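Local coordinates for hypothetical protein aq_1494 (Aquifex aeolicus, PDB 2EGR) that is a putative esterase with a hotdog fold, a member of the 4-hydroxybenzoyl-CoA thioesterase family that may hydrolyse fatty acyl-CoA thioesters, at residues R8-F11 and Y12-D15; E81-R84 and F85-T88. All coordinates share one frame; numbering follows the deposited sequence.

Contact 1 (R8-F11 and Y12-D15); sequences RVQF and YETD
Gln10 and Phe11 meet Glu13 and Thr14 round a short 3-10 turn, in the loop from strand 3-8 of this hotdog fold to its long helix 22-39. Two backbone bonds of three-residue spacing define the turn: Glu13 N to Gln10 O, 2.9 Å, and Thr14 N to Phe11 O, 3.1 Å.

A side-chain bond closes its start. Glu13 is long enough to fold back (chi1 -65°, CG opposite its own carbonyl carbon) and set OE1 3.0 Å from Gln10 N, an almost straight bond of 175° that meets the carboxylate from above its plane. OE1 also receives Tyr28 OH, while OE2 forms a salt bridge with Arg7. Were an alanine in this place, the Gln10 N-H would probably lose its acceptor and Arg7 its countercharge.

Two apolar touches flank the turn. Gln10 CB lies 3.6 Å from CE2 of Tyr12, whose OH hydrogen-bonds to Glu31 of a neighbouring subunit. Val9 CG1 meets Thr14 CG2 crosswise at 4.1 Å.

The turn delivers the chain to Asp15, the predicted active-site residue. Thr14 OG1 donates to Phe11 O at 2.6 Å, in the carbonyl plane, whereas Thr14 N reaches the same oxygen from above that plane.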
loop_
_atom_site.group_PDB
_atom_site.type_symbol
_atom_site.label_atom_id
_atom_site.label_comp_id
_atom_site.label_asym_id
_atom_site.label_seq_id
_atom_site.Cartn_x
_atom_site.Cartn_y
_atom_site.Cartn_z
ATOM N N ARG A 8 0.508 -13.207 10.105
ATOM C CA ARG A 8 -0.911 -13.342 9.789
ATOM C C ARG A 8 -1.361 -12.293 8.745
ATOM O O ARG A 8 -0.937 -11.146 8.823
ATOM C CB ARG A 8 -1.701 -13.176 11.078
ATOM C CG ARG A 8 -3.165 -13.261 10.965
ATOM C CD ARG A 8 -3.761 -13.023 12.348
ATOM N NE ARG A 8 -3.342 -14.085 13.269
ATOM C CZ ARG A 8 -4.030 -15.196 13.519
ATOM N NH1 ARG A 8 -5.164 -15.445 12.910
ATOM N NH2 ARG A 8 -3.546 -16.098 14.371
ATOM N N VAL A 9 -2.219 -12.714 7.808
ATOM C CA VAL A 9 -2.740 -11.811 6.737
ATOM C C VAL A 9 -3.658 -10.765 7.340
ATOM O O VAL A 9 -4.615 -11.099 8.040
ATOM C CB VAL A 9 -3.514 -12.578 5.649
ATOM C CG1 VAL A 9 -4.174 -11.543 4.637
ATOM C CG2 VAL A 9 -2.613 -13.600 4.919
ATOM N N GLN A 10 -3.385 -9.485 7.045
ATOM C CA GLN A 10 -4.246 -8.367 7.508
ATOM C C GLN A 10 -5.262 -8.012 6.427
ATOM O O GLN A 10 -5.011 -8.262 5.230
ATOM C CB GLN A 10 -3.371 -7.122 7.813
ATOM C CG GLN A 10 -2.365 -7.277 8.997
ATOM C CD GLN A 10 -3.018 -7.547 10.355
ATOM O OE1 GLN A 10 -4.164 -7.198 10.605
ATOM N NE2 GLN A 10 -2.243 -8.152 11.262
ATOM N N PHE A 11 -6.391 -7.434 6.830
ATOM C CA PHE A 11 -7.500 -7.218 5.903
ATOM C C PHE A 11 -7.103 -6.324 4.762
ATOM O O PHE A 11 -7.412 -6.621 3.591
ATOM C CB PHE A 11 -8.730 -6.640 6.600
ATOM C CG PHE A 11 -10.006 -6.909 5.849
ATOM C CD1 PHE A 11 -10.636 -8.162 5.910
ATOM C CD2 PHE A 11 -10.589 -5.910 5.069
ATOM C CE1 PHE A 11 -11.820 -8.423 5.169
ATOM C CE2 PHE A 11 -11.785 -6.151 4.362
ATOM C CZ PHE A 11 -12.416 -7.414 4.427
ATOM N N TYR A 12 -6.374 -5.258 5.094
ATOM C CA TYR A 12 -5.942 -4.330 4.025
ATOM C C TYR A 12 -4.975 -4.940 3.012
ATOM O O TYR A 12 -4.714 -4.314 1.974
ATOM C CB TYR A 12 -5.341 -3.041 4.607
ATOM C CG TYR A 12 -4.055 -3.241 5.381
ATOM C CD1 TYR A 12 -2.833 -3.281 4.723
ATOM C CD2 TYR A 12 -4.060 -3.382 6.779
ATOM C CE1 TYR A 12 -1.608 -3.479 5.431
ATOM C CE2 TYR A 12 -2.851 -3.571 7.498
ATOM C CZ TYR A 12 -1.639 -3.658 6.815
ATOM O OH TYR A 12 -0.427 -3.804 7.489
ATOM N N GLU A 13 -4.408 -6.123 3.315
ATOM C CA GLU A 13 -3.503 -6.815 2.360
ATOM C C GLU A 13 -4.216 -7.592 1.243
ATOM O O GLU A 13 -3.554 -8.054 0.305
ATOM C CB GLU A 13 -2.488 -7.704 3.110
ATOM C CG GLU A 13 -1.584 -6.827 3.949
ATOM C CD GLU A 13 -0.805 -7.563 5.047
ATOM O OE1 GLU A 13 -1.081 -8.769 5.300
ATOM O OE2 GLU A 13 0.046 -6.895 5.641
ATOM N N THR A 14 -5.532 -7.765 1.406
ATOM C CA THR A 14 -6.402 -8.431 0.432
ATOM C C THR A 14 -6.829 -7.412 -0.636
ATOM O O THR A 14 -6.597 -6.199 -0.488
ATOM C CB THR A 14 -7.636 -9.145 1.083
ATOM O OG1 THR A 14 -8.465 -8.199 1.747
ATOM C CG2 THR A 14 -7.154 -10.183 2.116
ATOM N N ASP A 15 -7.338 -7.939 -1.727
ATOM C CA ASP A 15 -8.034 -7.154 -2.738
ATOM C C ASP A 15 -9.434 -7.743 -2.965
ATOM O O ASP A 15 -9.846 -8.703 -2.267
ATOM C CB ASP A 15 -7.216 -7.064 -4.032
ATOM C CG ASP A 15 -6.965 -8.428 -4.715
ATOM O OD1 ASP A 15 -7.760 -9.410 -4.539
ATOM O OD2 ASP A 15 -5.919 -8.507 -5.414
#

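Contact 2 (E81-R84 and F85-T88); sequences ELSR and FTFT
Leu82 and Phe87 face each other as a non-hydrogen-bonded antiparallel pair near the end of the beta hairpin formed by strands 72-82 and 86-95. On this close-packed side Leu82 CD1 rests 3.7 Å from Phe87 CB; holding CG opposite the backbone N (chi1 -175°) lets the leucine lean across. Helix 120-126 covers both residues, Leu123 and Leu126 lying on Leu82 and Leu126 also on Phe87, while the Phe87 ring meets those of His107 and Phe89. Large apolar residues suit a face turned to a helix.

Backbone hydrogen bonds join the strands nearby. Thr88 N donates to Glu81 O at 2.9 Å, with a weak return bond from Glu81 N to Thr88 O, and Ser83 N reaches Thr86 O at 2.9 Å, nearly in line with the C=O bond.

On the other face, where Glu81 pairs with Thr88, the contact is looser and wet. One water links the Glu81 carboxylate to two threonine hydroxyls, hydrogen-bonding to Thr86 OG1 at 2.6 Å and to Thr88 OG1 at 2.9 Å; its very short distance to Glu81 OE1 is doubtful. Toward the turn, Ser83 OG and Thr86 OG1 share a hydrogen bond of 3.2 Å, and Phe85 N bonds weakly to the serine oxygen. At the tip the extended Arg84 runs alongside Phe85: its CG lies over one ring face, toward the rim, and Phe85 CZ over a face of the guanidinium, the planes 55° apart.

The chemistry thus divides the hairpin: hydrocarbon seals one face against the helix, while small hydroxyls and a carboxylate, bridged by water, suit the other to solvent.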
loop_
_atom_site.group_PDB
_atom_site.type_symbol
_atom_site.label_atom_id
_atom_site.label_comp_id
_atom_site.label_asym_id
_atom_site.label_seq_id
_atom_site.Cartn_x
_atom_site.Cartn_y
_atom_site.Cartn_z
ATOM N N GLU A 81 23.058 -17.465 -2.406
ATOM C CA GLU A 81 24.304 -17.068 -3.031
ATOM C C GLU A 81 24.866 -15.872 -2.297
ATOM O O GLU A 81 24.118 -14.993 -1.848
ATOM C CB GLU A 81 24.104 -16.768 -4.528
ATOM C CG GLU A 81 25.403 -16.766 -5.347
ATOM C CD GLU A 81 26.099 -15.401 -5.368
ATOM O OE1 GLU A 81 25.589 -14.463 -4.711
ATOM O OE2 GLU A 81 27.154 -15.260 -6.042
ATOM N N LEU A 82 26.191 -15.867 -2.145
ATOM C CA LEU A 82 26.902 -14.765 -1.508
ATOM C C LEU A 82 28.249 -14.537 -2.198
ATOM O O LEU A 82 29.159 -15.365 -2.073
ATOM C CB LEU A 82 27.078 -15.042 0.001
ATOM C CG LEU A 82 27.700 -13.992 0.929
ATOM C CD1 LEU A 82 26.865 -12.713 1.016
ATOM C CD2 LEU A 82 27.954 -14.577 2.339
ATOM N N SER A 83 28.379 -13.423 -2.917
ATOM C CA SER A 83 29.633 -13.091 -3.607
ATOM C C SER A 83 30.243 -11.823 -3.038
ATOM O O SER A 83 29.730 -11.263 -2.074
ATOM C CB SER A 83 29.414 -12.951 -5.118
ATOM O OG SER A 83 28.783 -11.719 -5.456
ATOM N N ARG A 84 31.350 -11.368 -3.621
ATOM C CA ARG A 84 31.991 -10.150 -3.144
ATOM C C ARG A 84 30.999 -8.987 -3.081
ATOM O O ARG A 84 30.988 -8.220 -2.112
ATOM C CB ARG A 84 33.201 -9.766 -4.016
ATOM C CG ARG A 84 34.072 -8.736 -3.335
ATOM C CD ARG A 84 35.254 -8.244 -4.161
ATOM N NE ARG A 84 35.891 -7.136 -3.446
ATOM C CZ ARG A 84 36.606 -6.166 -4.008
ATOM N NH1 ARG A 84 36.799 -6.138 -5.321
ATOM N NH2 ARG A 84 37.123 -5.208 -3.244
ATOM N N PHE A 85 30.153 -8.878 -4.104
ATOM C CA PHE A 85 29.292 -7.707 -4.257
ATOM C C PHE A 85 27.796 -7.912 -4.024
ATOM O O PHE A 85 27.093 -6.944 -3.735
ATOM C CB PHE A 85 29.499 -7.083 -5.643
ATOM C CG PHE A 85 30.823 -6.400 -5.807
ATOM C CD1 PHE A 85 31.037 -5.128 -5.279
ATOM C CD2 PHE A 85 31.858 -7.029 -6.490
ATOM C CE1 PHE A 85 32.272 -4.498 -5.425
ATOM C CE2 PHE A 85 33.091 -6.403 -6.634
ATOM C CZ PHE A 85 33.294 -5.142 -6.110
ATOM N N THR A 86 27.318 -9.144 -4.191
ATOM C CA THR A 86 25.879 -9.436 -4.199
ATOM C C THR A 86 25.504 -10.619 -3.305
ATOM O O THR A 86 26.371 -11.397 -2.912
ATOM C CB THR A 86 25.341 -9.729 -5.648
ATOM O OG1 THR A 86 25.720 -11.041 -6.063
ATOM C CG2 THR A 86 25.840 -8.691 -6.666
ATOM N N PHE A 87 24.209 -10.739 -3.001
ATOM C CA PHE A 87 23.652 -11.933 -2.367
ATOM C C PHE A 87 22.225 -12.163 -2.820
ATOM O O PHE A 87 21.544 -11.204 -3.230
ATOM C CB PHE A 87 23.732 -11.851 -0.831
ATOM C CG PHE A 87 23.060 -10.630 -0.236
ATOM C CD1 PHE A 87 21.759 -10.709 0.263
ATOM C CD2 PHE A 87 23.756 -9.422 -0.124
ATOM C CE1 PHE A 87 21.159 -9.581 0.856
ATOM C CE2 PHE A 87 23.160 -8.285 0.446
ATOM C CZ PHE A 87 21.852 -8.372 0.939
ATOM N N THR A 88 21.799 -13.422 -2.760
ATOM C CA THR A 88 20.497 -13.895 -3.265
ATOM C C THR A 88 19.795 -14.701 -2.177
ATOM O O THR A 88 20.376 -15.652 -1.624
ATOM C CB THR A 88 20.649 -14.773 -4.562
ATOM O OG1 THR A 88 21.298 -13.998 -5.563
ATOM C CG2 THR A 88 19.305 -15.234 -5.123
HETATM O O HOH W 1 23.952 -12.967 -5.728
#

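In the fold
From the N terminus the chain runs through strand 3-8 into contact 1, whose turn bends the loop before helix 22-39. Strand 52-63 follows, and then strand 72-82, which pairs antiparallel with strand 3-8 and ends in contact 2, where the hairpin folds back into strand 86-95. The contacts come in series, neither nesting nor crossing, and sit on opposite sides of the chain's centre, with about 33 Å between their own centres. Strand 72-82 connects them: Val9 bonds to Asp70 and Asp71 just before it starts, and contact 2 closes its far end. Contact 1 joins the end of strand 3-8 to neighbouring subunits beside the predicted active site; contact 2 ties the hairpin to C-terminal helix 120-126.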